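SusD superfamily protein (Bacteroides fragilis NCTC 9343, PDB 3NQP) probably binds glycans at the outer membrane of the bacterium, as other SusD-family lipoproteins do, for uptake into the cell. Local coordinates at residues Q253-K258 and D376-R381; K404-V409 and Y423-T428. All blocks are in the same frame, centred on the assembly; numbering follows the deposited sequence.

Interaction 1: residues Q253-K258 and D376-R381; sequences QVFNAK and DYIFYR
Arg381 and Phe255 meet because their first torsions send them toward one another. The arginine starts with CG between its backbone N and carbonyl carbon (chi1 57°), and the extended run from CG to NE carries the guanidinium out to the phenylalanine ring. Phe255 sets CG opposite its carbonyl carbon (chi1 -49°), which swings the ring's far end toward the strand. The two flat groups stand almost perpendicular, 83° apart. Phe255 CZ sits over one face of the guanidinium, 3.6 Å from Arg381 NH2, and that nitrogen in turn lies at the ring's edge, near its plane. A carbon edge suits this place, since it packs on the guanidinium face while the N-H groups keep their acids: NH2 forms a salt bridge with Glu449, and NH1 with Glu445 and Glu264. Such a cluster of carboxylates would probably keep the buried arginine charged.

The contact joins the end of helix 251-255 to strand 377-381, which pairs antiparallel with strand 265-269 and has a classic beta bulge where Phe379 and Tyr380 face Phe267. Beyond the strand the chain enters helix 382-396, with Arg381 at its N-cap position.

Ile378 reaches in with CD1, which lies 3.8 Å from Phe255 CD1 and 4.0 Å from Val254 CG1; its terminal methyl touches both, beside the place where valine and ring meet. Val254 CG1 touches Arg381 CD at 3.6 Å, and the arginine's aliphatic stem thus packs as an apolar group; the same methyl lies over the centre of one face of the Phe255 ring. Nearby, a water joins the backbones: it donates to Phe255 O at 2.8 Å and accepts from Asp376 N at 3.0 Å.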
loop_
_atom_site.group_PDB
_atom_site.type_symbol
_atom_site.label_atom_id
_atom_site.label_comp_id
_atom_site.label_asym_id
_atom_site.label_seq_id
_atom_site.Cartn_x
_atom_site.Cartn_y
_atom_site.Cartn_z
ATOM N N GLN A 253 5.196 -17.677 -1.879
ATOM C CA GLN A 253 5.974 -17.813 -0.638
ATOM C C GLN A 253 6.227 -16.457 -0.030
ATOM O O GLN A 253 6.629 -16.366 1.147
ATOM C CB GLN A 253 7.323 -18.492 -0.923
ATOM C CG GLN A 253 7.224 -20.014 -1.131
ATOM C CD GLN A 253 6.962 -20.713 0.183
ATOM O OE1 GLN A 253 5.842 -20.756 0.646
ATOM N NE2 GLN A 253 8.019 -21.229 0.806
ATOM N N VAL A 254 6.097 -15.405 -0.847
ATOM C CA VAL A 254 6.309 -14.063 -0.330
ATOM C C VAL A 254 5.306 -13.815 0.801
ATOM O O VAL A 254 5.666 -13.222 1.815
ATOM C CB VAL A 254 6.268 -12.983 -1.451
ATOM C CG1 VAL A 254 6.228 -11.557 -0.823
ATOM C CG2 VAL A 254 7.479 -13.188 -2.435
ATOM N N PHE A 255 4.063 -14.287 0.632
ATOM C CA PHE A 255 2.918 -13.915 1.505
ATOM C C PHE A 255 2.583 -14.990 2.486
ATOM O O PHE A 255 1.843 -14.742 3.429
ATOM C CB PHE A 255 1.689 -13.599 0.648
ATOM C CG PHE A 255 2.029 -12.663 -0.434
ATOM C CD1 PHE A 255 2.089 -11.317 -0.171
ATOM C CD2 PHE A 255 2.406 -13.123 -1.696
ATOM C CE1 PHE A 255 2.489 -10.413 -1.166
ATOM C CE2 PHE A 255 2.805 -12.253 -2.676
ATOM C CZ PHE A 255 2.840 -10.857 -2.399
ATOM N N ASN A 256 3.143 -16.178 2.244
ATOM C CA ASN A 256 2.795 -17.368 3.009
ATOM C C ASN A 256 2.984 -17.098 4.502
ATOM O O ASN A 256 4.068 -16.670 4.955
ATOM C CB ASN A 256 3.657 -18.519 2.508
ATOM C CG ASN A 256 3.443 -19.823 3.271
ATOM O OD1 ASN A 256 2.827 -19.868 4.339
ATOM N ND2 ASN A 256 4.017 -20.889 2.734
ATOM N N ALA A 257 1.923 -17.337 5.271
ATOM C CA ALA A 257 1.920 -17.011 6.701
ATOM C C ALA A 257 2.881 -17.919 7.485
ATOM O O ALA A 257 3.181 -17.656 8.651
ATOM C CB ALA A 257 0.472 -17.057 7.267
ATOM N N LYS A 258 3.361 -18.987 6.851
ATOM C CA LYS A 258 4.379 -19.850 7.461
ATOM C C LYS A 258 5.795 -19.519 6.937
ATOM O O LYS A 258 6.755 -20.182 7.284
ATOM C CB LYS A 258 4.021 -21.335 7.249
ATOM C CG LYS A 258 2.644 -21.726 7.784
ATOM C CD LYS A 258 2.659 -22.047 9.269
ATOM C CE LYS A 258 1.328 -22.661 9.760
ATOM N NZ LYS A 258 0.753 -23.727 8.844
ATOM N N ASP A 376 0.572 -11.302 7.161
ATOM C CA ASP A 376 1.159 -10.011 7.562
ATOM C C ASP A 376 0.863 -8.977 6.486
ATOM O O ASP A 376 0.716 -9.323 5.296
ATOM C CB ASP A 376 2.682 -10.116 7.716
ATOM C CG ASP A 376 3.128 -10.731 9.062
ATOM O OD1 ASP A 376 2.259 -11.085 9.898
ATOM O OD2 ASP A 376 4.384 -10.852 9.248
ATOM N N TYR A 377 0.739 -7.710 6.889
ATOM C CA TYR A 377 0.531 -6.634 5.901
ATOM C C TYR A 377 1.889 -6.036 5.474
ATOM O O TYR A 377 2.497 -5.252 6.218
ATOM C CB TYR A 377 -0.450 -5.568 6.474
ATOM C CG TYR A 377 -1.867 -5.692 5.948
ATOM C CD1 TYR A 377 -2.536 -6.912 5.953
ATOM C CD2 TYR A 377 -2.511 -4.616 5.359
ATOM C CE1 TYR A 377 -3.807 -7.023 5.448
ATOM C CE2 TYR A 377 -3.765 -4.740 4.819
ATOM C CZ TYR A 377 -4.412 -5.923 4.859
ATOM O OH TYR A 377 -5.652 -6.013 4.278
ATOM N N ILE A 378 2.377 -6.423 4.295
ATOM C CA ILE A 378 3.721 -5.991 3.839
ATOM C C ILE A 378 3.567 -4.579 3.336
ATOM O O ILE A 378 2.682 -4.336 2.507
ATOM C CB ILE A 378 4.239 -6.880 2.674
ATOM C CG1 ILE A 378 4.272 -8.340 3.137
ATOM C CG2 ILE A 378 5.598 -6.312 2.136
ATOM C CD1 ILE A 378 4.523 -9.408 2.079
ATOM N N PHE A 379 4.366 -3.650 3.871
ATOM C CA PHE A 379 4.406 -2.282 3.406
ATOM C C PHE A 379 5.511 -2.083 2.365
ATOM O O PHE A 379 5.283 -1.398 1.390
ATOM C CB PHE A 379 4.637 -1.311 4.578
ATOM C CG PHE A 379 3.438 -1.091 5.445
ATOM C CD1 PHE A 379 2.236 -1.744 5.233
ATOM C CD2 PHE A 379 3.544 -0.228 6.511
ATOM C CE1 PHE A 379 1.139 -1.488 6.058
ATOM C CE2 PHE A 379 2.461 0.036 7.329
ATOM C CZ PHE A 379 1.270 -0.582 7.113
ATOM N N TYR A 380 6.697 -2.661 2.573
ATOM C CA TYR A 380 7.769 -2.589 1.569
ATOM C C TYR A 380 8.372 -3.970 1.360
ATOM O O TYR A 380 8.738 -4.601 2.343
ATOM C CB TYR A 380 8.889 -1.673 1.999
ATOM C CG TYR A 380 8.474 -0.269 2.224
ATOM C CD1 TYR A 380 8.052 0.520 1.143
ATOM C CD2 TYR A 380 8.448 0.285 3.492
ATOM C CE1 TYR A 380 7.667 1.796 1.300
ATOM C CE2 TYR A 380 8.044 1.625 3.666
ATOM C CZ TYR A 380 7.644 2.368 2.559
ATOM O OH TYR A 380 7.246 3.692 2.649
ATOM N N ARG A 381 8.465 -4.407 0.101
ATOM C CA ARG A 381 9.266 -5.598 -0.259
ATOM C C ARG A 381 10.072 -5.330 -1.559
ATOM O O ARG A 381 9.882 -4.306 -2.226
ATOM C CB ARG A 381 8.363 -6.816 -0.364
ATOM C CG ARG A 381 7.247 -6.698 -1.310
ATOM C CD ARG A 381 6.465 -8.007 -1.388
ATOM N NE ARG A 381 5.325 -7.886 -2.280
ATOM C CZ ARG A 381 5.292 -8.227 -3.579
ATOM N NH1 ARG A 381 6.334 -8.735 -4.223
ATOM N NH2 ARG A 381 4.177 -8.051 -4.252
HETATM O O HOH W 1 2.039 -13.630 5.978
#

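Interaction 2: residues K404-V409 and Y423-T428; sequences KYINLV and YAYPET
One face of the Tyr425 ring carries the tip of Ile406: CD1 is 4.1 Å from the ring centroid and 20° off its normal, a CH-pi contact displaced toward the rim on the CD2 side, where CD1 comes within 3.8 Å of Tyr425 CD2. The other flat group is the Asn407 carboxamide, which lies along the backbone of Tyr425. It pairs with the N and O of that one residue, much as a peptide group of a neighbouring strand would, and fastens an irregular segment to helix 399-414, one of the helices of the alpha-helical SusD fold.

Asparagine suits the position because one planar group offers both an acceptor and a donor. Asn407 OD1 accepts from Tyr425 N at 2.7 Å, nearly straight at 168°, and Asn407 ND2 donates to Tyr425 O at 3.1 Å. Both bonds use a lone pair in the carbonyl plane of the acceptor, and together they fix the rotation of the amide. Since Asn407 and Ile406 are neighbours on the helix, the same turn holds Tyr425 by its backbone and by its ring.

Tyr425 places CG opposite its backbone N (chi1 -177°), which turns the ring in toward the helix. An aromatic serves well here: its face receives the isoleucine methyl and its hydroxyl reaches Asn434 on helix 431-445. Ile406 also touches Ala437 of that helix, and its second branch, CG2, comes within 3.9 Å of Tyr425 CB. Beside the amide bond pair, Asn407 OD1 also lies 3.4 Å from Ala424 CA, with the small methyl CB alongside.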
loop_
_atom_site.group_PDB
_atom_site.type_symbol
_atom_site.label_atom_id
_atom_site.label_comp_id
_atom_site.label_asym_id
_atom_site.label_seq_id
_atom_site.Cartn_x
_atom_site.Cartn_y
_atom_site.Cartn_z
ATOM N N LYS A 404 15.066 -3.456 -17.611
ATOM C CA LYS A 404 15.744 -4.365 -16.693
ATOM C C LYS A 404 14.884 -4.648 -15.483
ATOM O O LYS A 404 14.721 -5.787 -15.078
ATOM C CB LYS A 404 17.102 -3.798 -16.255
ATOM C CG LYS A 404 17.905 -4.612 -15.215
ATOM C CD LYS A 404 19.202 -3.895 -14.819
ATOM C CE LYS A 404 18.930 -2.668 -13.910
ATOM N NZ LYS A 404 20.154 -1.850 -13.661
ATOM N N TYR A 405 14.407 -3.602 -14.844
ATOM C CA TYR A 405 13.666 -3.788 -13.590
ATOM C C TYR A 405 12.287 -4.440 -13.821
ATOM O O TYR A 405 11.859 -5.279 -13.038
ATOM C CB TYR A 405 13.506 -2.449 -12.907
ATOM C CG TYR A 405 14.771 -1.992 -12.228
ATOM C CD1 TYR A 405 15.344 -2.751 -11.222
ATOM C CD2 TYR A 405 15.378 -0.794 -12.555
ATOM C CE1 TYR A 405 16.501 -2.311 -10.545
ATOM C CE2 TYR A 405 16.537 -0.360 -11.882
ATOM C CZ TYR A 405 17.085 -1.129 -10.882
ATOM O OH TYR A 405 18.238 -0.707 -10.226
ATOM N N ILE A 406 11.585 -4.044 -14.885
ATOM C CA ILE A 406 10.329 -4.717 -15.250
ATOM C C ILE A 406 10.547 -6.203 -15.496
ATOM O O ILE A 406 9.778 -7.031 -15.028
ATOM C CB ILE A 406 9.663 -4.102 -16.496
ATOM C CG1 ILE A 406 9.131 -2.699 -16.181
ATOM C CG2 ILE A 406 8.503 -5.005 -17.011
ATOM C CD1 ILE A 406 8.714 -1.894 -17.475
ATOM N N ASN A 407 11.588 -6.542 -16.228
ATOM C CA ASN A 407 11.851 -7.942 -16.538
ATOM C C ASN A 407 12.332 -8.776 -15.350
ATOM O O ASN A 407 12.076 -9.983 -15.307
ATOM C CB ASN A 407 12.797 -8.067 -17.728
ATOM C CG ASN A 407 12.126 -7.681 -19.048
ATOM O OD1 ASN A 407 10.959 -8.032 -19.290
ATOM N ND2 ASN A 407 12.866 -6.961 -19.915
ATOM N N LEU A 408 13.028 -8.168 -14.397
ATOM C CA LEU A 408 13.336 -8.857 -13.160
ATOM C C LEU A 408 12.029 -9.331 -12.490
ATOM O O LEU A 408 11.908 -10.485 -12.117
ATOM C CB LEU A 408 14.074 -7.939 -12.177
ATOM C CG LEU A 408 15.585 -7.880 -12.338
ATOM C CD1 LEU A 408 16.172 -6.712 -11.481
ATOM C CD2 LEU A 408 16.246 -9.240 -12.018
ATOM N N VAL A 409 11.052 -8.428 -12.366
ATOM C CA VAL A 409 9.762 -8.785 -11.748
ATOM C C VAL A 409 8.979 -9.781 -12.588
ATOM O O VAL A 409 8.480 -10.778 -12.037
ATOM C CB VAL A 409 8.939 -7.528 -11.454
ATOM C CG1 VAL A 409 7.590 -7.906 -10.853
ATOM C CG2 VAL A 409 9.789 -6.565 -10.559
ATOM N N TYR A 423 6.992 -12.892 -23.227
ATOM C CA TYR A 423 6.691 -12.140 -21.984
ATOM C C TYR A 423 7.649 -11.018 -21.618
ATOM O O TYR A 423 7.337 -10.207 -20.743
ATOM C CB TYR A 423 6.553 -13.140 -20.811
ATOM C CG TYR A 423 5.519 -14.226 -21.076
ATOM C CD1 TYR A 423 4.269 -13.905 -21.572
ATOM C CD2 TYR A 423 5.795 -15.552 -20.831
ATOM C CE1 TYR A 423 3.337 -14.850 -21.803
ATOM C CE2 TYR A 423 4.846 -16.542 -21.069
ATOM C CZ TYR A 423 3.631 -16.199 -21.567
ATOM O OH TYR A 423 2.678 -17.174 -21.864
ATOM N N ALA A 424 8.798 -10.913 -22.282
ATOM C CA ALA A 424 9.803 -9.920 -21.879
ATOM C C ALA A 424 9.386 -8.549 -22.398
ATOM O O ALA A 424 8.829 -8.454 -23.471
ATOM C CB ALA A 424 11.185 -10.281 -22.417
ATOM N N TYR A 425 9.650 -7.503 -21.627
ATOM C CA TYR A 425 9.413 -6.129 -22.072
ATOM C C TYR A 425 10.580 -5.617 -22.934
ATOM O O TYR A 425 11.721 -5.570 -22.465
ATOM C CB TYR A 425 9.232 -5.229 -20.843
ATOM C CG TYR A 425 8.911 -3.779 -21.191
ATOM C CD1 TYR A 425 7.644 -3.409 -21.679
ATOM C CD2 TYR A 425 9.871 -2.792 -21.030
ATOM C CE1 TYR A 425 7.367 -2.074 -22.010
ATOM C CE2 TYR A 425 9.612 -1.473 -21.361
ATOM C CZ TYR A 425 8.373 -1.117 -21.861
ATOM O OH TYR A 425 8.135 0.209 -22.171
ATOM N N PRO A 426 10.312 -5.220 -24.188
ATOM C CA PRO A 426 11.442 -4.750 -24.994
ATOM C C PRO A 426 11.665 -3.299 -24.669
ATOM O O PRO A 426 10.694 -2.576 -24.406
ATOM C CB PRO A 426 10.948 -4.926 -26.446
ATOM C CG PRO A 426 9.421 -4.797 -26.370
ATOM C CD PRO A 426 9.028 -5.182 -24.939
ATOM N N GLU A 427 12.921 -2.865 -24.668
ATOM C CA GLU A 427 13.211 -1.507 -24.279
ATOM C C GLU A 427 12.659 -0.533 -25.313
ATOM O O GLU A 427 12.502 -0.883 -26.490
ATOM C CB GLU A 427 14.720 -1.320 -24.030
ATOM C CG GLU A 427 15.591 -0.859 -25.185
ATOM C CD GLU A 427 17.004 -0.487 -24.696
ATOM O OE1 GLU A 427 17.684 -1.411 -24.264
ATOM O OE2 GLU A 427 17.407 0.710 -24.722
ATOM N N THR A 428 12.348 0.684 -24.874
ATOM C CA THR A 428 11.799 1.684 -25.780
ATOM C C THR A 428 12.100 3.059 -25.270
ATOM O O THR A 428 12.200 3.278 -24.054
ATOM C CB THR A 428 10.284 1.559 -25.994
ATOM O OG1 THR A 428 9.864 2.620 -26.874
ATOM C CG2 THR A 428 9.500 1.627 -24.649
#

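In the fold
The centre of interaction 1 lies about 12 Å, and that of interaction 2 about 23 Å, from the centre of the chain; all touching residues of the first are buried, while the second is only partly buried. Their centres are about 24 Å apart and they do not touch. Strand 377-381 runs into helix 382-396, whose side chains pack against helix 399-414, and helix 431-445 borders both contacts: Glu445 at its end meets Arg381, and Asn434 meets Tyr425. The chemistry differs with depth. Interaction 1 combines apolar packing with a charge paired outside the two segments and has no direct hydrogen bond across them, whereas interaction 2 adds to its methyl-on-ring packing two hydrogen bonds between a side-chain amide and an irregular backbone.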